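Local coordinates for protein Dye-decolorizing peroxidase (Irpex lacteus, PDB 7D8M) that binds heme b and probably uses it to carry out peroxidase reactions, as dye-decolorizing peroxidases do, at residues A37-Y45 with D138-W147; L102-F113 with I428-F436. All coordinates share one frame; numbering follows the deposited sequence.

Contact 1: A37-Y45 with D138-W147; sequences AFKSVLKTY and DLNAKFGDAW
Phe38 and Phe143 form an offset stack, with ring centroids 4.4 Å apart and planes at 13°. The overlap is at the rims: Phe143 CE1 lies over one face of the Phe38 ring, 3.3 Å from Phe38 CD2. Phe38 CG is anti to the backbone N (chi1 -170°), which carries its ring across to this partner.

Two CH-pi contacts add to this, one on the same stack and one apart from it. Val41 CG1 sits over the other face of the Phe143 ring, 3.9 Å from its centroid, so Phe143 is sandwiched between Phe38 and Val41. Leu139 CD2 lies over a face of the Tyr45 ring, 3.6 Å from the ring centroid.

Purely aliphatic contact is brief. Ala146, just past the end of helix 129-143, meets Ala37 CB with its CB at 3.6 Å. The aliphatic part of Lys142 reaches the Tyr45 ring edge with CE.

A water accepts from Tyr45 OH at 2.6 Å and donates to Asp138 OD2 at 2.8 Å. Within 138-147, Asp138 OD1 pairs with Lys142 NZ in a salt bridge (3.1 Å), a weak hydrogen bond.

Phe122 of strand 120-126 touches Tyr45, Leu139 and Phe143. The two helices thus pack together on the sheet of the ferredoxin-like DyP domain. Their union rests on ring faces and methyl groups, and the polar link found between them runs through one water.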
loop_
_atom_site.group_PDB
_atom_site.type_symbol
_atom_site.label_atom_id
_atom_site.label_comp_id
_atom_site.label_asym_id
_atom_site.label_seq_id
_atom_site.Cartn_x
_atom_site.Cartn_y
_atom_site.Cartn_z
ATOM N N ALA A 37 -15.841 9.916 -26.906
ATOM C CA ALA A 37 -16.915 10.086 -25.932
ATOM C C ALA A 37 -16.389 10.060 -24.499
ATOM O O ALA A 37 -16.930 10.751 -23.622
ATOM C CB ALA A 37 -17.978 9.004 -26.132
ATOM N N PHE A 38 -15.337 9.283 -24.244
ATOM C CA PHE A 38 -14.765 9.245 -22.903
ATOM C C PHE A 38 -14.140 10.586 -22.537
ATOM O O PHE A 38 -14.446 11.154 -21.483
ATOM C CB PHE A 38 -13.740 8.112 -22.810
ATOM C CG PHE A 38 -13.265 7.838 -21.410
ATOM C CD1 PHE A 38 -12.206 8.548 -20.872
ATOM C CD2 PHE A 38 -13.868 6.852 -20.643
ATOM C CE1 PHE A 38 -11.756 8.280 -19.588
ATOM C CE2 PHE A 38 -13.438 6.593 -19.355
ATOM C CZ PHE A 38 -12.381 7.306 -18.833
ATOM N N LYS A 39 -13.283 11.122 -23.410
ATOM C CA LYS A 39 -12.680 12.428 -23.154
ATOM C C LYS A 39 -13.742 13.507 -22.951
ATOM O O LYS A 39 -13.596 14.378 -22.081
ATOM C CB LYS A 39 -11.747 12.806 -24.306
ATOM C CG LYS A 39 -10.596 11.832 -24.527
ATOM C CD LYS A 39 -9.742 12.222 -25.735
ATOM C CE LYS A 39 -8.312 11.688 -25.602
ATOM N NZ LYS A 39 -7.353 12.369 -26.522
ATOM N N SER A 40 -14.817 13.474 -23.746
ATOM C CA SER A 40 -15.854 14.502 -23.623
ATOM C C SER A 40 -16.432 14.547 -22.216
ATOM O O SER A 40 -16.577 15.630 -21.628
ATOM C CB SER A 40 -16.958 14.269 -24.654
ATOM O OG SER A 40 -16.415 14.284 -25.957
ATOM N N VAL A 41 -16.786 13.378 -21.666
ATOM C CA VAL A 41 -17.266 13.310 -20.285
ATOM C C VAL A 41 -16.216 13.866 -19.340
ATOM O O VAL A 41 -16.514 14.665 -18.447
ATOM C CB VAL A 41 -17.626 11.862 -19.908
ATOM C CG1 VAL A 41 -17.877 11.757 -18.402
ATOM C CG2 VAL A 41 -18.824 11.370 -20.704
ATOM N N LEU A 42 -14.966 13.431 -19.520
ATOM C CA LEU A 42 -13.883 13.858 -18.641
ATOM C C LEU A 42 -13.765 15.371 -18.597
ATOM O O LEU A 42 -13.492 15.947 -17.536
ATOM C CB LEU A 42 -12.565 13.260 -19.123
ATOM C CG LEU A 42 -12.092 11.932 -18.564
ATOM C CD1 LEU A 42 -10.670 11.734 -19.043
ATOM C CD2 LEU A 42 -12.159 11.945 -17.039
ATOM N N LYS A 43 -13.967 16.031 -19.747
ATOM C CA LYS A 43 -13.720 17.468 -19.836
ATOM C C LYS A 43 -14.531 18.238 -18.800
ATOM O O LYS A 43 -14.038 19.205 -18.208
ATOM C CB LYS A 43 -14.021 17.968 -21.253
ATOM N N THR A 44 -15.764 17.817 -18.547
ATOM C CA THR A 44 -16.579 18.479 -17.535
ATOM C C THR A 44 -16.614 17.730 -16.210
ATOM O O THR A 44 -16.705 18.371 -15.155
ATOM C CB THR A 44 -18.011 18.664 -18.037
ATOM O OG1 THR A 44 -18.439 17.459 -18.679
ATOM C CG2 THR A 44 -18.094 19.834 -19.046
ATOM N N TYR A 45 -16.558 16.397 -16.233
ATOM C CA TYR A 45 -16.559 15.643 -14.981
ATOM C C TYR A 45 -15.354 15.996 -14.116
ATOM O O TYR A 45 -15.499 16.317 -12.929
ATOM C CB TYR A 45 -16.588 14.139 -15.249
ATOM C CG TYR A 45 -16.832 13.355 -13.976
ATOM C CD1 TYR A 45 -18.120 13.164 -13.498
ATOM C CD2 TYR A 45 -15.768 12.834 -13.232
ATOM C CE1 TYR A 45 -18.353 12.466 -12.328
ATOM C CE2 TYR A 45 -15.994 12.130 -12.064
ATOM C CZ TYR A 45 -17.284 11.956 -11.612
ATOM O OH TYR A 45 -17.537 11.263 -10.449
ATOM N N ASP A 138 -23.722 7.336 -11.358
ATOM C CA ASP A 138 -23.610 8.580 -12.111
ATOM C C ASP A 138 -22.554 8.473 -13.203
ATOM O O ASP A 138 -22.762 8.942 -14.329
ATOM C CB ASP A 138 -23.285 9.733 -11.159
ATOM C CG ASP A 138 -23.032 11.035 -11.886
ATOM O OD1 ASP A 138 -23.895 11.423 -12.704
ATOM O OD2 ASP A 138 -21.979 11.672 -11.637
ATOM N N LEU A 139 -21.404 7.866 -12.884
ATOM C CA LEU A 139 -20.389 7.652 -13.908
ATOM C C LEU A 139 -20.929 6.760 -15.019
ATOM O O LEU A 139 -20.731 7.046 -16.205
ATOM C CB LEU A 139 -19.118 7.053 -13.281
ATOM C CG LEU A 139 -18.269 7.951 -12.370
ATOM C CD1 LEU A 139 -17.187 7.146 -11.592
ATOM C CD2 LEU A 139 -17.619 9.061 -13.163
ATOM N N ASN A 140 -21.637 5.687 -14.654
ATOM C CA ASN A 140 -22.206 4.798 -15.659
ATOM C C ASN A 140 -23.162 5.547 -16.578
ATOM O O ASN A 140 -23.183 5.308 -17.791
ATOM C CB ASN A 140 -22.938 3.641 -14.982
ATOM C CG ASN A 140 -22.066 2.412 -14.821
ATOM O OD1 ASN A 140 -21.128 2.193 -15.593
ATOM N ND2 ASN A 140 -22.378 1.593 -13.818
ATOM N N ALA A 141 -23.967 6.449 -16.012
ATOM C CA ALA A 141 -24.960 7.169 -16.803
ATOM C C ALA A 141 -24.292 8.114 -17.793
ATOM O O ALA A 141 -24.711 8.199 -18.953
ATOM C CB ALA A 141 -25.905 7.945 -15.882
ATOM N N LYS A 142 -23.239 8.816 -17.353
ATOM C CA LYS A 142 -22.575 9.799 -18.200
ATOM C C LYS A 142 -21.710 9.135 -19.266
ATOM O O LYS A 142 -21.707 9.574 -20.419
ATOM C CB LYS A 142 -21.725 10.745 -17.352
ATOM C CG LYS A 142 -22.479 11.549 -16.315
ATOM C CD LYS A 142 -21.585 12.667 -15.794
ATOM C CE LYS A 142 -22.081 13.252 -14.489
ATOM N NZ LYS A 142 -23.461 13.794 -14.587
ATOM N N PHE A 143 -20.956 8.088 -18.906
ATOM C CA PHE A 143 -20.129 7.434 -19.913
ATOM C C PHE A 143 -20.971 6.609 -20.871
ATOM O O PHE A 143 -20.659 6.529 -22.063
ATOM C CB PHE A 143 -19.061 6.553 -19.242
ATOM C CG PHE A 143 -17.889 7.331 -18.709
ATOM C CD1 PHE A 143 -17.111 8.106 -19.559
ATOM C CD2 PHE A 143 -17.570 7.295 -17.358
ATOM C CE1 PHE A 143 -16.037 8.839 -19.077
ATOM C CE2 PHE A 143 -16.494 8.014 -16.868
ATOM C CZ PHE A 143 -15.726 8.787 -17.724
ATOM N N GLY A 144 -22.038 5.989 -20.377
ATOM C CA GLY A 144 -22.833 5.130 -21.243
ATOM C C GLY A 144 -21.993 4.019 -21.843
ATOM O O GLY A 144 -21.209 3.356 -21.154
ATOM N N ASP A 145 -22.144 3.815 -23.148
ATOM C CA ASP A 145 -21.404 2.773 -23.846
ATOM C C ASP A 145 -19.941 3.129 -24.079
ATOM O O ASP A 145 -19.201 2.294 -24.603
ATOM C CB ASP A 145 -22.073 2.467 -25.187
ATOM C CG ASP A 145 -23.443 1.842 -25.020
ATOM O OD1 ASP A 145 -24.170 2.249 -24.088
ATOM O OD2 ASP A 145 -23.797 0.945 -25.819
ATOM N N ALA A 146 -19.505 4.333 -23.707
ATOM C CA ALA A 146 -18.126 4.734 -23.956
ATOM C C ALA A 146 -17.130 3.981 -23.074
ATOM O O ALA A 146 -15.927 3.995 -23.363
ATOM C CB ALA A 146 -17.980 6.240 -23.754
ATOM N N TRP A 147 -17.593 3.320 -22.018
ATOM C CA TRP A 147 -16.706 2.508 -21.191
ATOM C C TRP A 147 -17.406 1.217 -20.799
ATOM O O TRP A 147 -18.607 1.041 -21.010
ATOM C CB TRP A 147 -16.248 3.280 -19.944
ATOM C CG TRP A 147 -17.259 3.351 -18.812
ATOM C CD1 TRP A 147 -18.606 3.093 -18.875
ATOM C CD2 TRP A 147 -16.988 3.716 -17.454
ATOM N NE1 TRP A 147 -19.178 3.258 -17.636
ATOM C CE2 TRP A 147 -18.208 3.645 -16.748
ATOM C CE3 TRP A 147 -15.826 4.077 -16.759
ATOM C CZ2 TRP A 147 -18.299 3.928 -15.386
ATOM C CZ3 TRP A 147 -15.921 4.368 -15.407
ATOM C CH2 TRP A 147 -17.144 4.287 -14.734
HETATM O O HOH W 1 -19.940 10.348 -10.175
#

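Contact 2: L102-F113 with I428-F436; sequences LGDDTSTWEEAF and IISNGGEYF. With HEM (protoporphyrin IX containing Fe), chain B.
Trp109 lies flat against the backbone of the strand. Gly432 CA is over its five-membered ring, 3.4 Å from the centroid and 17° off the normal. Phe113 does the same with the next glycine: Gly433 CA stands 3.6 Å from the centroid of its ring, 9° off the normal. A side chain on Gly432 would run into the indole. Replacing Trp109 with an alanine would probably open a gap over Gly432 CA.

Two hydrogen bonds, one backbone to backbone and one from an amide side chain, join the segments beside the rings. Glu110 N donates to Asn431 O at 2.9 Å, from above the carbonyl plane. Asn431 ND2 returns a bond to Thr108 O at 2.8 Å, tilted 19° from the carbonyl plane. Asn431 CG is anti to its own carbonyl carbon, which turns the amide toward Thr108. Asp104 OD2 accepts from Ser430 OG across the contact and from Trp109 NE1, though its exact place is less sure. Leu102 CD1 touches Tyr435 OH at 3.6 Å.

Further out, Ser430 OG accepts from Gly432 N at 3.2 Å, an ST turn. Asp104 also forms a salt bridge with Arg222. Lys223 NZ forms a salt bridge with Glu110 OE2 and a hydrogen bond with Asn431 OD1. The Tyr435 hydroxyl bonds to Asp98.

Ile428, at the start of the segment, places CD1 3.4 Å from the heme vinyl atom CAB. Strand 428-438 is an edge strand, hydrogen-bonded to strand 217-226. The loop that follows helix 95-102 covers it, and Phe96 of that helix meets the Trp109 ring edge-to-face.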
loop_
_atom_site.group_PDB
_atom_site.type_symbol
_atom_site.label_atom_id
_atom_site.label_comp_id
_atom_site.label_asym_id
_atom_site.label_seq_id
_atom_site.Cartn_x
_atom_site.Cartn_y
_atom_site.Cartn_z
ATOM N N LEU A 102 7.148 -10.103 -9.010
ATOM C CA LEU A 102 6.546 -9.953 -7.691
ATOM C C LEU A 102 6.432 -11.281 -6.951
ATOM O O LEU A 102 6.107 -11.292 -5.755
ATOM C CB LEU A 102 5.151 -9.301 -7.808
ATOM C CG LEU A 102 5.060 -8.002 -8.621
ATOM C CD1 LEU A 102 3.658 -7.385 -8.588
ATOM C CD2 LEU A 102 6.098 -6.990 -8.151
ATOM N N GLY A 103 6.700 -12.395 -7.630
ATOM C CA GLY A 103 6.485 -13.699 -7.041
ATOM C C GLY A 103 5.061 -14.184 -7.129
ATOM O O GLY A 103 4.692 -15.122 -6.415
ATOM N N ASP A 104 4.246 -13.566 -7.981
ATOM C CA ASP A 104 2.846 -13.930 -8.114
ATOM C C ASP A 104 2.678 -15.191 -8.952
ATOM O O ASP A 104 3.418 -15.437 -9.909
ATOM C CB ASP A 104 2.050 -12.795 -8.780
ATOM C CG ASP A 104 1.537 -11.776 -7.787
ATOM O OD1 ASP A 104 2.015 -11.765 -6.630
ATOM O OD2 ASP A 104 0.649 -10.985 -8.169
ATOM N N ASP A 105 1.676 -15.974 -8.588
ATOM C CA ASP A 105 1.162 -17.068 -9.399
ATOM C C ASP A 105 -0.188 -16.586 -9.922
ATOM O O ASP A 105 -1.152 -16.492 -9.158
ATOM C CB ASP A 105 1.060 -18.338 -8.551
ATOM C CG ASP A 105 0.279 -19.451 -9.218
ATOM O OD1 ASP A 105 -0.009 -19.371 -10.433
ATOM O OD2 ASP A 105 -0.050 -20.425 -8.505
ATOM N N THR A 106 -0.250 -16.245 -11.216
ATOM C CA THR A 106 -1.441 -15.582 -11.744
ATOM C C THR A 106 -2.670 -16.478 -11.749
ATOM O O THR A 106 -3.762 -15.988 -12.044
ATOM C CB THR A 106 -1.186 -15.048 -13.158
ATOM O OG1 THR A 106 -0.732 -16.111 -14.009
ATOM C CG2 THR A 106 -0.132 -13.940 -13.124
ATOM N N SER A 107 -2.534 -17.763 -11.410
ATOM C CA SER A 107 -3.717 -18.607 -11.291
ATOM C C SER A 107 -4.647 -18.134 -10.182
ATOM O O SER A 107 -5.821 -18.520 -10.168
ATOM C CB SER A 107 -3.317 -20.069 -11.059
ATOM O OG SER A 107 -2.736 -20.262 -9.778
ATOM N N THR A 108 -4.165 -17.300 -9.262
ATOM C CA THR A 108 -5.012 -16.744 -8.218
ATOM C C THR A 108 -5.523 -15.340 -8.545
ATOM O O THR A 108 -6.219 -14.744 -7.717
ATOM C CB THR A 108 -4.265 -16.750 -6.868
ATOM O OG1 THR A 108 -3.091 -15.921 -6.935
ATOM C CG2 THR A 108 -3.842 -18.177 -6.510
ATOM N N TRP A 109 -5.239 -14.816 -9.740
ATOM C CA TRP A 109 -5.618 -13.450 -10.084
ATOM C C TRP A 109 -7.093 -13.360 -10.452
ATOM O O TRP A 109 -7.642 -14.255 -11.101
ATOM C CB TRP A 109 -4.791 -12.939 -11.262
ATOM C CG TRP A 109 -3.497 -12.357 -10.883
ATOM C CD1 TRP A 109 -2.633 -12.825 -9.933
ATOM C CD2 TRP A 109 -2.886 -11.194 -11.445
ATOM N NE1 TRP A 109 -1.521 -12.024 -9.873
ATOM C CE2 TRP A 109 -1.654 -11.011 -10.789
ATOM C CE3 TRP A 109 -3.266 -10.281 -12.433
ATOM C CZ2 TRP A 109 -0.801 -9.950 -11.085
ATOM C CZ3 TRP A 109 -2.415 -9.229 -12.730
ATOM C CH2 TRP A 109 -1.198 -9.074 -12.057
ATOM N N GLU A 110 -7.734 -12.269 -10.028
ATOM C CA GLU A 110 -9.020 -11.898 -10.602
ATOM C C GLU A 110 -8.896 -11.819 -12.116
ATOM O O GLU A 110 -7.931 -11.263 -12.642
ATOM C CB GLU A 110 -9.489 -10.547 -10.058
ATOM C CG GLU A 110 -9.668 -10.499 -8.554
ATOM C CD GLU A 110 -10.849 -11.326 -8.059
ATOM O OE1 GLU A 110 -11.807 -11.545 -8.839
ATOM O OE2 GLU A 110 -10.799 -11.761 -6.882
ATOM N N GLU A 111 -9.889 -12.372 -12.816
ATOM C CA GLU A 111 -9.780 -12.510 -14.266
ATOM C C GLU A 111 -9.594 -11.162 -14.953
ATOM O O GLU A 111 -8.783 -11.039 -15.879
ATOM C CB GLU A 111 -11.016 -13.227 -14.811
ATOM C CG GLU A 111 -10.977 -13.473 -16.305
ATOM C CD GLU A 111 -9.838 -14.394 -16.714
ATOM O OE1 GLU A 111 -9.436 -15.254 -15.896
ATOM O OE2 GLU A 111 -9.346 -14.262 -17.858
ATOM N N ALA A 112 -10.326 -10.132 -14.507
ATOM C CA ALA A 112 -10.272 -8.829 -15.164
ATOM C C ALA A 112 -8.865 -8.252 -15.217
ATOM O O ALA A 112 -8.571 -7.445 -16.108
ATOM C CB ALA A 112 -11.204 -7.840 -14.457
ATOM N N PHE A 113 -7.989 -8.642 -14.299
ATOM C CA PHE A 113 -6.633 -8.110 -14.279
ATOM C C PHE A 113 -5.664 -8.893 -15.158
ATOM O O PHE A 113 -4.538 -8.422 -15.386
ATOM C CB PHE A 113 -6.095 -8.090 -12.842
ATOM C CG PHE A 113 -6.785 -7.104 -11.952
ATOM C CD1 PHE A 113 -6.843 -5.764 -12.299
ATOM C CD2 PHE A 113 -7.372 -7.513 -10.772
ATOM C CE1 PHE A 113 -7.485 -4.845 -11.487
ATOM C CE2 PHE A 113 -8.018 -6.600 -9.949
ATOM C CZ PHE A 113 -8.076 -5.264 -10.313
ATOM N N ILE A 428 -1.403 -14.465 2.834
ATOM C CA ILE A 428 -1.797 -13.393 1.935
ATOM C C ILE A 428 -1.644 -13.920 0.521
ATOM O O ILE A 428 -0.572 -14.410 0.149
ATOM C CB ILE A 428 -0.939 -12.135 2.153
ATOM C CG1 ILE A 428 -1.258 -11.525 3.517
ATOM C CG2 ILE A 428 -1.167 -11.127 1.034
ATOM C CD1 ILE A 428 -0.318 -10.435 3.906
ATOM N N ILE A 429 -2.717 -13.849 -0.253
ATOM C CA ILE A 429 -2.736 -14.385 -1.608
ATOM C C ILE A 429 -3.049 -13.231 -2.540
ATOM O O ILE A 429 -4.070 -12.552 -2.369
ATOM C CB ILE A 429 -3.755 -15.525 -1.754
ATOM C CG1 ILE A 429 -3.290 -16.726 -0.921
ATOM C CG2 ILE A 429 -3.894 -15.934 -3.201
ATOM C CD1 ILE A 429 -4.312 -17.803 -0.795
ATOM N N SER A 430 -2.157 -12.984 -3.493
ATOM C CA SER A 430 -2.369 -11.916 -4.461
ATOM C C SER A 430 -3.451 -12.319 -5.448
ATOM O O SER A 430 -3.326 -13.345 -6.122
ATOM C CB SER A 430 -1.076 -11.602 -5.207
ATOM O OG SER A 430 -1.315 -10.631 -6.215
ATOM N N ASN A 431 -4.516 -11.522 -5.523
ATOM C CA ASN A 431 -5.497 -11.642 -6.591
ATOM C C ASN A 431 -5.210 -10.675 -7.729
ATOM O O ASN A 431 -6.094 -10.416 -8.555
ATOM C CB ASN A 431 -6.920 -11.412 -6.057
ATOM C CG ASN A 431 -7.348 -12.454 -5.024
ATOM O OD1 ASN A 431 -8.095 -12.147 -4.104
ATOM N ND2 ASN A 431 -6.887 -13.691 -5.185
ATOM N N GLY A 432 -4.011 -10.108 -7.769
ATOM C CA GLY A 432 -3.613 -9.258 -8.868
ATOM C C GLY A 432 -4.090 -7.817 -8.758
ATOM O O GLY A 432 -4.683 -7.377 -7.774
ATOM N N GLY A 433 -3.785 -7.072 -9.808
ATOM C CA GLY A 433 -4.076 -5.647 -9.848
ATOM C C GLY A 433 -3.432 -5.033 -11.068
ATOM O O GLY A 433 -3.189 -5.716 -12.066
ATOM N N GLU A 434 -3.125 -3.742 -10.966
ATOM C CA GLU A 434 -2.557 -3.040 -12.106
ATOM C C GLU A 434 -1.774 -1.833 -11.609
ATOM O O GLU A 434 -2.007 -1.326 -10.508
ATOM C CB GLU A 434 -3.669 -2.638 -13.097
ATOM C CG GLU A 434 -3.203 -2.042 -14.421
ATOM C CD GLU A 434 -2.203 -2.928 -15.160
ATOM O OE1 GLU A 434 -2.617 -3.655 -16.097
ATOM O OE2 GLU A 434 -1.001 -2.891 -14.794
ATOM N N TYR A 435 -0.826 -1.393 -12.429
ATOM C CA TYR A 435 -0.096 -0.158 -12.198
ATOM C C TYR A 435 -0.793 0.983 -12.933
ATOM O O TYR A 435 -1.098 0.864 -14.123
ATOM C CB TYR A 435 1.343 -0.287 -12.700
ATOM C CG TYR A 435 2.167 -1.415 -12.111
ATOM C CD1 TYR A 435 2.096 -1.744 -10.756
ATOM C CD2 TYR A 435 3.057 -2.129 -12.911
ATOM C CE1 TYR A 435 2.887 -2.793 -10.222
ATOM C CE2 TYR A 435 3.852 -3.154 -12.390
ATOM C CZ TYR A 435 3.766 -3.482 -11.048
ATOM O OH TYR A 435 4.568 -4.505 -10.545
ATOM N N PHE A 436 -1.037 2.085 -12.233
ATOM C CA PHE A 436 -1.702 3.240 -12.817
ATOM C C PHE A 436 -0.852 4.479 -12.578
ATOM O O PHE A 436 0.100 4.472 -11.788
ATOM C CB PHE A 436 -3.105 3.459 -12.224
ATOM C CG PHE A 436 -4.005 2.253 -12.278
ATOM C CD1 PHE A 436 -4.897 2.082 -13.327
ATOM C CD2 PHE A 436 -4.002 1.322 -11.253
ATOM C CE1 PHE A 436 -5.744 0.985 -13.370
ATOM C CE2 PHE A 436 -4.844 0.227 -11.293
ATOM C CZ PHE A 436 -5.721 0.062 -12.346
HETATM C CHA HEM B . 3.450 -1.406 7.327
HETATM C CHB HEM B . 0.143 -4.949 7.147
HETATM C CHC HEM B . 0.975 -5.436 2.384
HETATM C CHD HEM B . 4.621 -2.252 2.682
HETATM C C1A HEM B . 2.471 -2.301 7.698
HETATM C C2A HEM B . 1.862 -2.408 9.010
HETATM C C3A HEM B . 0.936 -3.383 8.950
HETATM C C4A HEM B . 0.934 -3.918 7.605
HETATM C CMA HEM B . 0.015 -3.885 10.077
HETATM C CAA HEM B . 2.233 -1.526 10.233
HETATM C CBA HEM B . 1.381 -0.258 10.249
HETATM C CGA HEM B . 2.152 0.938 9.723
HETATM O O1A HEM B . 3.375 1.031 9.981
HETATM O O2A HEM B . 1.534 1.820 9.064
HETATM C C1B HEM B . 0.062 -5.354 5.837
HETATM C C2B HEM B . -0.896 -6.307 5.322
HETATM C C3B HEM B . -0.655 -6.448 4.004
HETATM C C4B HEM B . 0.445 -5.579 3.651
HETATM C CMB HEM B . -1.954 -7.025 6.209
HETATM C CAB HEM B . -1.391 -7.316 2.954
HETATM C CBB HEM B . -2.626 -7.799 3.130
HETATM C C1C HEM B . 2.081 -4.674 2.047
HETATM C C2C HEM B . 2.764 -4.651 0.765
HETATM C C3C HEM B . 3.773 -3.761 0.848
HETATM C C4C HEM B . 3.767 -3.216 2.193
HETATM C CMC HEM B . 2.325 -5.506 -0.450
HETATM C CAC HEM B . 4.829 -3.353 -0.213
HETATM C CBC HEM B . 5.182 -4.146 -1.239
HETATM C C1D HEM B . 4.538 -1.661 3.925
HETATM C C2D HEM B . 5.237 -0.467 4.374
HETATM C C3D HEM B . 4.918 -0.242 5.649
HETATM C C4D HEM B . 3.998 -1.283 6.067
HETATM C CMD HEM B . 6.199 0.402 3.547
HETATM C CAD HEM B . 5.444 0.913 6.525
HETATM C CBD HEM B . 6.745 0.460 7.193
HETATM C CGD HEM B . 7.384 1.577 7.991
HETATM O O1D HEM B . 7.898 1.292 9.104
HETATM O O2D HEM B . 7.375 2.752 7.526
HETATM N NA HEM B . 1.889 -3.238 6.874
HETATM N NB HEM B . 0.869 -4.923 4.793
HETATM N NC HEM B . 2.727 -3.798 2.887
HETATM N ND HEM B . 3.773 -2.127 4.980
HETATM FE FE HEM B . 2.415 -3.653 4.907
HETATM O O HOH W 2 -4.380 -5.439 -15.321
#

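In the fold
Contact 1 and contact 2 do not touch. Their centres are 28 Å apart and their nearest atoms about 11 Å. Along the chain their segments alternate: 37-45, 102-113, 138-147, then 428-436. Contact 1 joins two helices that lie on the N-terminal antiparallel sheet. Its centre lies about 29 Å from the centre of the chain, that of contact 2 about 14 Å. Contact 2 ties the loop before strand 120-126 of that sheet to the edge of the second sheet. It therefore connects the regions of the two four-stranded sheets. Contact 2 reaches the heme pocket through Ile428, while contact 1 lies away from it. The axial ligand of the heme iron, His312, belongs to neither.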